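Long-range contact in butyryl-CoA dehydrogenase (Marinomonas mediterranea, PDB 6CXT), which belongs to the acyl-CoA dehydrogenase family of flavoproteins and is modelled here with flavin-adenine dinucleotide: residues 144-149 against 218-223. Residues are numbered along the deposited sequence; the frame is centred on the assembly and turned at random.
Sequences EGDYYV and TIHKDY
Tyr148 and Ile219 form a hydrogen-bonded pair between two antiparallel strands in the beta-rich middle domain of the acyl-CoA dehydrogenase fold, where strand 147-158 begins beside the end of strand 209-220. Tyr148 N donates to Ile219 O (2.7 Å) and Ile219 N returns a bond to Tyr148 O (2.8 Å). Past the last ladder pair, Lys221 N, at the start of the 3-10 segment 221-223, donates to Asp146 O (2.9 Å), approaching 27° off the carbonyl plane; this joins the type II' turn Glu144-Tyr147 to the 3-10 segment that follows the strand. Gly145, with its positive phi, suits that turn.

The faces differ in character. Tyr148 and Ile219 share the buried one, where both lean on Phe184 of strand 181-187, aromatic and branched aliphatic groups suiting a site between two sheets. Tyr147 lies on the more exposed side, its ring beside the methyl CG2 of Thr218, while Thr218 OG1 meets Val149 CG2.

His220 makes a T-shaped stack with Tyr147: its CD2 edge points at one face of the phenol ring, the planes 83° apart and centroids separated by 5.1 Å. With CG anti to the backbone N (chi1 -168°), the imidazole of His220 reaches both the ring of Tyr147 and Asp146 O, which sits over one imidazole face, 3.3 Å from His220 CD2.

Opposite charges meet at the exposed rim, where Asp146 and Lys221 suit a solvent-facing place. Straight from CG onward, the Lys221 side chain passes Asp146 O with its CB and CG and carries Lys221 NZ to a long salt bridge with Asp146 OD1, 3.6 Å away.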
loop_
_atom_site.group_PDB
_atom_site.type_symbol
_atom_site.label_atom_id
_atom_site.label_comp_id
_atom_site.label_asym_id
_atom_site.label_seq_id
_atom_site.Cartn_x
_atom_site.Cartn_y
_atom_site.Cartn_z
ATOM N N GLU B 144 -47.074 13.583 -22.698
ATOM C CA GLU B 144 -48.526 13.577 -22.935
ATOM C C GLU B 144 -48.951 15.012 -22.941
ATOM O O GLU B 144 -49.114 15.640 -21.886
ATOM C CB GLU B 144 -49.269 12.770 -21.878
ATOM C CG GLU B 144 -49.523 11.347 -22.356
ATOM C CD GLU B 144 -49.758 10.354 -21.228
ATOM O OE1 GLU B 144 -50.563 10.634 -20.307
ATOM O OE2 GLU B 144 -49.142 9.272 -21.272
ATOM N N GLY B 145 -49.045 15.562 -24.145
ATOM C CA GLY B 145 -49.382 16.971 -24.298
ATOM C C GLY B 145 -48.343 17.840 -23.653
ATOM O O GLY B 145 -47.176 17.734 -23.989
ATOM N N ASP B 146 -48.773 18.704 -22.737
ATOM C CA ASP B 146 -47.874 19.618 -22.026
ATOM C C ASP B 146 -47.248 19.000 -20.740
ATOM O O ASP B 146 -46.734 19.729 -19.893
ATOM C CB ASP B 146 -48.635 20.882 -21.615
ATOM C CG ASP B 146 -48.734 21.926 -22.736
ATOM O OD1 ASP B 146 -48.317 21.664 -23.888
ATOM O OD2 ASP B 146 -49.243 23.022 -22.438
ATOM N N TYR B 147 -47.343 17.689 -20.592
ATOM C CA TYR B 147 -46.987 17.026 -19.309
ATOM C C TYR B 147 -46.136 15.825 -19.599
ATOM O O TYR B 147 -46.135 15.297 -20.717
ATOM C CB TYR B 147 -48.239 16.593 -18.500
ATOM C CG TYR B 147 -49.064 17.756 -18.052
ATOM C CD1 TYR B 147 -50.055 18.338 -18.906
ATOM C CD2 TYR B 147 -48.862 18.315 -16.783
ATOM C CE1 TYR B 147 -50.786 19.451 -18.488
ATOM C CE2 TYR B 147 -49.594 19.419 -16.360
ATOM C CZ TYR B 147 -50.553 19.979 -17.213
ATOM O OH TYR B 147 -51.244 21.047 -16.736
ATOM N N TYR B 148 -45.402 15.381 -18.575
ATOM C CA TYR B 148 -44.704 14.117 -18.661
ATOM C C TYR B 148 -45.202 13.242 -17.575
ATOM O O TYR B 148 -45.537 13.749 -16.537
ATOM C CB TYR B 148 -43.212 14.335 -18.469
ATOM C CG TYR B 148 -42.504 14.809 -19.696
ATOM C CD1 TYR B 148 -42.029 13.895 -20.641
ATOM C CD2 TYR B 148 -42.294 16.168 -19.903
ATOM C CE1 TYR B 148 -41.351 14.333 -21.780
ATOM C CE2 TYR B 148 -41.601 16.622 -21.018
ATOM C CZ TYR B 148 -41.144 15.710 -21.954
ATOM O OH TYR B 148 -40.477 16.187 -23.067
ATOM N N VAL B 149 -45.312 11.954 -17.855
ATOM C CA VAL B 149 -45.687 10.978 -16.863
ATOM C C VAL B 149 -44.416 10.169 -16.541
ATOM O O VAL B 149 -43.838 9.499 -17.432
ATOM C CB VAL B 149 -46.818 10.081 -17.404
ATOM C CG1 VAL B 149 -47.201 8.950 -16.456
ATOM C CG2 VAL B 149 -48.051 10.962 -17.712
ATOM N N THR B 218 -47.401 12.698 -12.764
ATOM C CA THR B 218 -47.583 13.679 -13.822
ATOM C C THR B 218 -47.013 14.993 -13.498
ATOM O O THR B 218 -47.379 15.641 -12.500
ATOM C CB THR B 218 -49.106 13.766 -14.173
ATOM O OG1 THR B 218 -49.460 12.471 -14.640
ATOM C CG2 THR B 218 -49.354 14.812 -15.248
ATOM N N ILE B 219 -46.107 15.462 -14.344
ATOM C CA ILE B 219 -45.604 16.809 -14.106
ATOM C C ILE B 219 -45.639 17.659 -15.394
ATOM O O ILE B 219 -45.475 17.126 -16.504
ATOM C CB ILE B 219 -44.132 16.802 -13.573
ATOM C CG1 ILE B 219 -43.243 16.060 -14.566
ATOM C CG2 ILE B 219 -44.021 16.093 -12.197
ATOM C CD1 ILE B 219 -41.777 16.223 -14.246
ATOM N N HIS B 220 -45.774 18.960 -15.208
ATOM C CA HIS B 220 -45.800 19.871 -16.329
ATOM C C HIS B 220 -44.421 19.915 -16.968
ATOM O O HIS B 220 -43.408 19.835 -16.275
ATOM C CB HIS B 220 -46.210 21.263 -15.893
ATOM C CG HIS B 220 -46.530 22.155 -17.045
ATOM N ND1 HIS B 220 -45.656 23.109 -17.514
ATOM C CD2 HIS B 220 -47.608 22.197 -17.866
ATOM C CE1 HIS B 220 -46.189 23.716 -18.560
ATOM N NE2 HIS B 220 -47.373 23.183 -18.793
ATOM N N LYS B 221 -44.389 20.048 -18.287
ATOM C CA LYS B 221 -43.133 20.105 -19.033
ATOM C C LYS B 221 -42.203 21.236 -18.606
ATOM O O LYS B 221 -41.002 21.099 -18.796
ATOM C CB LYS B 221 -43.388 20.179 -20.545
ATOM C CG LYS B 221 -43.943 21.528 -20.980
ATOM C CD LYS B 221 -44.131 21.573 -22.484
ATOM C CE LYS B 221 -44.759 22.900 -22.881
ATOM N NZ LYS B 221 -45.012 22.884 -24.343
ATOM N N ASP B 222 -42.708 22.325 -18.020
ATOM C CA ASP B 222 -41.826 23.385 -17.544
ATOM C C ASP B 222 -40.912 22.915 -16.388
ATOM O O ASP B 222 -40.025 23.642 -15.984
ATOM C CB ASP B 222 -42.611 24.602 -17.049
ATOM C CG ASP B 222 -43.394 25.323 -18.179
ATOM O OD1 ASP B 222 -43.248 24.984 -19.395
ATOM O OD2 ASP B 222 -44.176 26.236 -17.827
ATOM N N TYR B 223 -41.198 21.753 -15.817
ATOM C CA TYR B 223 -40.318 21.159 -14.785
ATOM C C TYR B 223 -39.112 20.404 -15.368
ATOM O O TYR B 223 -38.222 20.014 -14.593
ATOM C CB TYR B 223 -41.118 20.235 -13.831
ATOM C CG TYR B 223 -41.902 21.022 -12.811
ATOM C CD1 TYR B 223 -41.254 21.696 -11.775
ATOM C CD2 TYR B 223 -43.313 21.134 -12.911
ATOM C CE1 TYR B 223 -41.959 22.461 -10.858
ATOM C CE2 TYR B 223 -44.037 21.883 -11.982
ATOM C CZ TYR B 223 -43.365 22.528 -10.962
ATOM O OH TYR B 223 -44.077 23.263 -10.070
#